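Local coordinates for protein carboxylesterase (PDB 3WJ2) that probably hydrolyses carboxylic ester bonds as an alpha/beta-hydrolase-fold carboxylesterase from the archaeon Ferroplasma acidiphilum, at residues I79-H83 / A130-F134; R149-A153 / P177-V181. All coordinates share one frame; numbering follows the deposited sequence.

Interaction 1. Residues I79-H83 / A130-F134; sequences ILYYH and AYDSF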
loop_
_atom_site.group_PDB
_atom_site.type_symbol
_atom_site.label_atom_id
_atom_site.label_comp_id
_atom_site.label_asym_id
_atom_site.label_seq_id
_atom_site.Cartn_x
_atom_site.Cartn_y
_atom_site.Cartn_z
ATOM N N ILE B 79 -7.886 24.342 -24.727
ATOM C CA ILE B 79 -7.156 24.061 -23.447
ATOM C C ILE B 79 -5.838 24.829 -23.490
ATOM O O ILE B 79 -5.099 24.710 -24.458
ATOM C CB ILE B 79 -6.909 22.567 -23.388
ATOM C CG1 ILE B 79 -8.145 21.748 -23.177
ATOM C CG2 ILE B 79 -5.812 22.230 -22.345
ATOM C CD1 ILE B 79 -8.947 22.021 -21.869
ATOM N N LEU B 80 -5.544 25.602 -22.437
ATOM C CA LEU B 80 -4.211 26.201 -22.295
ATOM C C LEU B 80 -3.352 25.121 -21.636
ATOM O O LEU B 80 -3.736 24.624 -20.561
ATOM C CB LEU B 80 -4.254 27.467 -21.470
ATOM C CG LEU B 80 -5.405 28.397 -21.883
ATOM C CD1 LEU B 80 -5.225 29.676 -21.006
ATOM C CD2 LEU B 80 -5.429 28.674 -23.343
ATOM N N TYR B 81 -2.220 24.795 -22.248
ATOM C CA TYR B 81 -1.366 23.674 -21.779
ATOM C C TYR B 81 -0.095 24.248 -21.256
ATOM O O TYR B 81 0.634 25.010 -21.947
ATOM C CB TYR B 81 -1.070 22.681 -22.946
ATOM C CG TYR B 81 -0.545 21.404 -22.323
ATOM C CD1 TYR B 81 -1.489 20.434 -21.911
ATOM C CD2 TYR B 81 0.823 21.247 -22.105
ATOM C CE1 TYR B 81 -1.040 19.253 -21.282
ATOM C CE2 TYR B 81 1.273 20.057 -21.394
ATOM C CZ TYR B 81 0.309 19.135 -20.983
ATOM O OH TYR B 81 0.730 18.018 -20.287
ATOM N N TYR B 82 0.282 23.872 -20.035
ATOM C CA TYR B 82 1.536 24.299 -19.448
ATOM C C TYR B 82 2.452 23.103 -19.258
ATOM O O TYR B 82 2.205 22.137 -18.530
ATOM C CB TYR B 82 1.333 25.003 -18.026
ATOM C CG TYR B 82 0.336 26.166 -18.154
ATOM C CD1 TYR B 82 0.770 27.398 -18.499
ATOM C CD2 TYR B 82 -1.085 25.930 -17.981
ATOM C CE1 TYR B 82 -0.136 28.442 -18.750
ATOM C CE2 TYR B 82 -1.974 26.980 -18.192
ATOM C CZ TYR B 82 -1.466 28.227 -18.514
ATOM O OH TYR B 82 -2.307 29.289 -18.792
ATOM N N HIS B 83 3.575 23.123 -20.002
ATOM C CA HIS B 83 4.414 21.898 -20.056
ATOM C C HIS B 83 5.105 21.629 -18.724
ATOM O O HIS B 83 5.212 22.510 -17.814
ATOM C CB HIS B 83 5.580 22.171 -21.114
ATOM C CG HIS B 83 6.567 23.246 -20.722
ATOM N ND1 HIS B 83 7.672 23.021 -19.923
ATOM C CD2 HIS B 83 6.622 24.545 -21.073
ATOM C CE1 HIS B 83 8.315 24.159 -19.771
ATOM N NE2 HIS B 83 7.685 25.094 -20.453
ATOM N N ALA B 130 1.236 31.592 -15.657
ATOM C CA ALA B 130 0.095 30.685 -15.863
ATOM C C ALA B 130 -1.246 31.402 -15.594
ATOM O O ALA B 130 -2.142 31.422 -16.449
ATOM C CB ALA B 130 0.311 29.352 -15.021
ATOM N N TYR B 131 -1.359 32.069 -14.422
ATOM C CA TYR B 131 -2.591 32.758 -14.100
ATOM C C TYR B 131 -2.880 33.918 -15.005
ATOM O O TYR B 131 -4.019 34.033 -15.544
ATOM C CB TYR B 131 -2.447 33.271 -12.692
ATOM C CG TYR B 131 -3.656 34.094 -12.200
ATOM C CD1 TYR B 131 -4.755 33.457 -11.635
ATOM C CD2 TYR B 131 -3.641 35.515 -12.269
ATOM C CE1 TYR B 131 -5.846 34.194 -11.123
ATOM C CE2 TYR B 131 -4.743 36.276 -11.730
ATOM C CZ TYR B 131 -5.812 35.582 -11.190
ATOM O OH TYR B 131 -6.923 36.258 -10.647
ATOM N N ASP B 132 -1.840 34.712 -15.258
ATOM C CA ASP B 132 -2.017 35.870 -16.154
ATOM C C ASP B 132 -2.290 35.436 -17.586
ATOM O O ASP B 132 -3.139 36.093 -18.253
ATOM C CB ASP B 132 -0.808 36.802 -16.083
ATOM C CG ASP B 132 -0.714 37.530 -14.751
ATOM O OD1 ASP B 132 -1.710 37.679 -13.955
ATOM O OD2 ASP B 132 0.392 38.037 -14.488
ATOM N N SER B 133 -1.658 34.332 -18.084
ATOM C CA SER B 133 -1.920 33.964 -19.469
ATOM C C SER B 133 -3.351 33.465 -19.643
ATOM O O SER B 133 -3.968 33.663 -20.674
ATOM C CB SER B 133 -0.875 32.963 -20.083
ATOM O OG SER B 133 -0.880 31.753 -19.300
ATOM N N PHE B 134 -3.907 32.735 -18.602
ATOM C CA PHE B 134 -5.260 32.268 -18.669
ATOM C C PHE B 134 -6.184 33.492 -18.805
ATOM O O PHE B 134 -7.051 33.480 -19.663
ATOM C CB PHE B 134 -5.596 31.398 -17.410
ATOM C CG PHE B 134 -7.092 31.196 -17.282
ATOM C CD1 PHE B 134 -7.780 30.427 -18.228
ATOM C CD2 PHE B 134 -7.826 31.925 -16.310
ATOM C CE1 PHE B 134 -9.204 30.301 -18.187
ATOM C CE2 PHE B 134 -9.238 31.792 -16.308
ATOM C CZ PHE B 134 -9.893 31.028 -17.255
#

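Interaction 2. Residues R149-A153 / P177-V181; sequences RIGVA and PAVQV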
loop_
_atom_site.group_PDB
_atom_site.type_symbol
_atom_site.label_atom_id
_atom_site.label_comp_id
_atom_site.label_asym_id
_atom_site.label_seq_id
_atom_site.Cartn_x
_atom_site.Cartn_y
_atom_site.Cartn_z
ATOM N N ARG B 149 -15.404 27.529 -24.747
ATOM C CA ARG B 149 -14.874 27.558 -23.355
ATOM C C ARG B 149 -13.401 27.309 -23.341
ATOM O O ARG B 149 -12.827 26.920 -24.365
ATOM C CB ARG B 149 -15.544 26.503 -22.456
ATOM C CG ARG B 149 -17.089 26.700 -22.297
ATOM C CD ARG B 149 -17.800 25.791 -21.226
ATOM N NE ARG B 149 -19.213 26.161 -20.993
ATOM C CZ ARG B 149 -20.267 25.581 -21.583
ATOM N NH1 ARG B 149 -20.092 24.615 -22.480
ATOM N NH2 ARG B 149 -21.531 25.968 -21.298
ATOM N N ILE B 150 -12.750 27.702 -22.238
ATOM C CA ILE B 150 -11.283 27.527 -22.042
ATOM C C ILE B 150 -11.027 26.784 -20.779
ATOM O O ILE B 150 -11.501 27.230 -19.702
ATOM C CB ILE B 150 -10.640 28.906 -22.005
ATOM C CG1 ILE B 150 -10.948 29.662 -23.340
ATOM C CG2 ILE B 150 -9.105 28.776 -21.832
ATOM C CD1 ILE B 150 -10.435 31.096 -23.292
ATOM N N GLY B 151 -10.268 25.674 -20.908
ATOM C CA GLY B 151 -9.764 24.915 -19.692
ATOM C C GLY B 151 -8.254 25.060 -19.637
ATOM O O GLY B 151 -7.637 25.724 -20.452
ATOM N N VAL B 152 -7.727 24.479 -18.575
ATOM C CA VAL B 152 -6.268 24.514 -18.373
ATOM C C VAL B 152 -5.775 23.130 -18.097
ATOM O O VAL B 152 -6.515 22.281 -17.617
ATOM C CB VAL B 152 -5.820 25.464 -17.255
ATOM C CG1 VAL B 152 -6.170 26.933 -17.639
ATOM C CG2 VAL B 152 -6.477 25.117 -15.868
ATOM N N ALA B 153 -4.491 22.902 -18.437
ATOM C CA ALA B 153 -3.960 21.534 -18.303
ATOM C C ALA B 153 -2.464 21.595 -18.176
ATOM O O ALA B 153 -1.861 22.615 -18.559
ATOM C CB ALA B 153 -4.349 20.764 -19.549
ATOM N N PRO B 177 -11.242 28.703 -15.128
ATOM C CA PRO B 177 -11.226 27.736 -16.245
ATOM C C PRO B 177 -12.347 26.701 -16.208
ATOM O O PRO B 177 -12.876 26.406 -15.106
ATOM C CB PRO B 177 -9.885 27.020 -16.040
ATOM C CG PRO B 177 -9.040 27.986 -15.235
ATOM C CD PRO B 177 -10.036 28.591 -14.275
ATOM N N ALA B 178 -12.704 26.139 -17.388
ATOM C CA ALA B 178 -13.803 25.218 -17.498
ATOM C C ALA B 178 -13.473 23.834 -16.897
ATOM O O ALA B 178 -14.366 23.132 -16.499
ATOM C CB ALA B 178 -14.190 25.069 -18.971
ATOM N N VAL B 179 -12.170 23.494 -16.915
ATOM C CA VAL B 179 -11.715 22.181 -16.451
ATOM C C VAL B 179 -10.230 22.347 -16.131
ATOM O O VAL B 179 -9.627 23.270 -16.696
ATOM C CB VAL B 179 -12.002 21.109 -17.476
ATOM C CG1 VAL B 179 -11.244 21.358 -18.862
ATOM C CG2 VAL B 179 -11.562 19.715 -16.833
ATOM N N GLN B 180 -9.746 21.521 -15.205
ATOM C CA GLN B 180 -8.320 21.422 -14.921
ATOM C C GLN B 180 -7.923 20.022 -15.192
ATOM O O GLN B 180 -8.423 19.115 -14.567
ATOM C CB GLN B 180 -7.982 21.942 -13.483
ATOM C CG GLN B 180 -8.792 21.209 -12.371
ATOM C CD GLN B 180 -8.448 21.717 -11.003
ATOM O OE1 GLN B 180 -7.300 21.919 -10.705
ATOM N NE2 GLN B 180 -9.504 21.911 -10.130
ATOM N N VAL B 181 -6.995 19.845 -16.137
ATOM C CA VAL B 181 -6.625 18.449 -16.564
ATOM C C VAL B 181 -5.165 18.292 -16.054
ATOM O O VAL B 181 -4.206 19.013 -16.487
ATOM C CB VAL B 181 -6.609 18.372 -18.046
ATOM C CG1 VAL B 181 -6.206 16.901 -18.370
ATOM C CG2 VAL B 181 -7.994 18.638 -18.601
#

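Interaction 1. Residues I79-H83 / A130-F134
Y82 reaches from its strand to the helix and gives its hydroxyl proton to S133, with OH and OG 2.9 Å apart. The serine oxygen lies at the edge of the tyrosine ring, in its plane, while the methyl of A130 sits over one face: CB is 4.1 Å from the ring centroid and 20° off the normal, a CH-pi contact displaced toward the rim. Ring and hydroxyl are thus held from two directions by residues one helical turn apart. The other foothold is L80, whose CD1 touches F134 at CA (3.5 Å) and meets the ring at its edge, 3.8 Å from F134 CD1; the two side chains cross at about a right angle.

What sets S133 in place is the helix itself. With chi1 at 60° its OG lies between backbone N and carbonyl carbon, and it also bonds back to the carbonyl of D129, so the serine passes the tyrosine's bond on to the helix backbone. The F134 N to A130 O bond belongs to the next, overlapping turn.

Strand 79-82 and helix segment 130-134 run nearly antiparallel (159°), their axes 10.2 Å apart, a helix layered on a sheet as expected in an alpha/beta hydrolase. L80 also touches I111 and I113 of strand 109-113, I113 also meets Y82 and S133, and L161 and L165 of helix 157-172 close in on A130, L165 touching Y82 as well.

Interaction 2. Residues R149-A153 / P177-V181
I150, V152 and their partners A178, V179 and V181 join two backbones in parallel by three hydrogen bonds: A178 N to I150 O (2.8 Å), then V152 N to V179 O and V181 N to V152 O, both 2.9 Å. The middle one is nearly straight at 173°, and V152 thus uses both its N-H and its carbonyl.

V152 also carries the side-chain contact on its face of the sheet. Its CG1 lies anti to the carbonyl carbon (chi1 -64°), which lets both methyls reach the P177 ring; CG1 and CG are 3.9 Å apart. F134 and C166, from the two flanking helices, touch both V152 and P177. Replacing the valine by an alanine removes both methyls that meet the P177 ring and would probably open a gap there, with F134 and C166 also losing a contact. On the other face A153 CB meets V181 CB at 3.6 Å. Just before the strand, R149 CB meets A178 CB at 4.0 Å, while R149 NH1 hydrogen-bonds to the carbonyl of L308.

Strand 150-155, helix 157-172 and strand 180-183 form a beta-alpha-beta crossover. G154, near the end of the first strand, opens a GxSxG pattern with S156 and G158, consistent with the nucleophile elbow of alpha/beta hydrolases.

Overall arrangement
From the N terminus, strand 78-82 comes first, and interaction 1 closes when the chain, having passed through helix 96-106 and strand 109-113, returns as helix 125-139. Only then does the chain enter strand 150-155, and interaction 2 closes after helix 157-172 brings it back alongside. The two contacts are therefore in series, neither nested nor crossed, yet their centres lie about 9 Å apart. Strands 78-82 and 150-155 are sheet neighbours, joined by probable hydrogen bonds from L80 N to G151 O and from A153 N to L80 O. F134 of helix 125-139 belongs to interaction 1 and also lies against interaction 2.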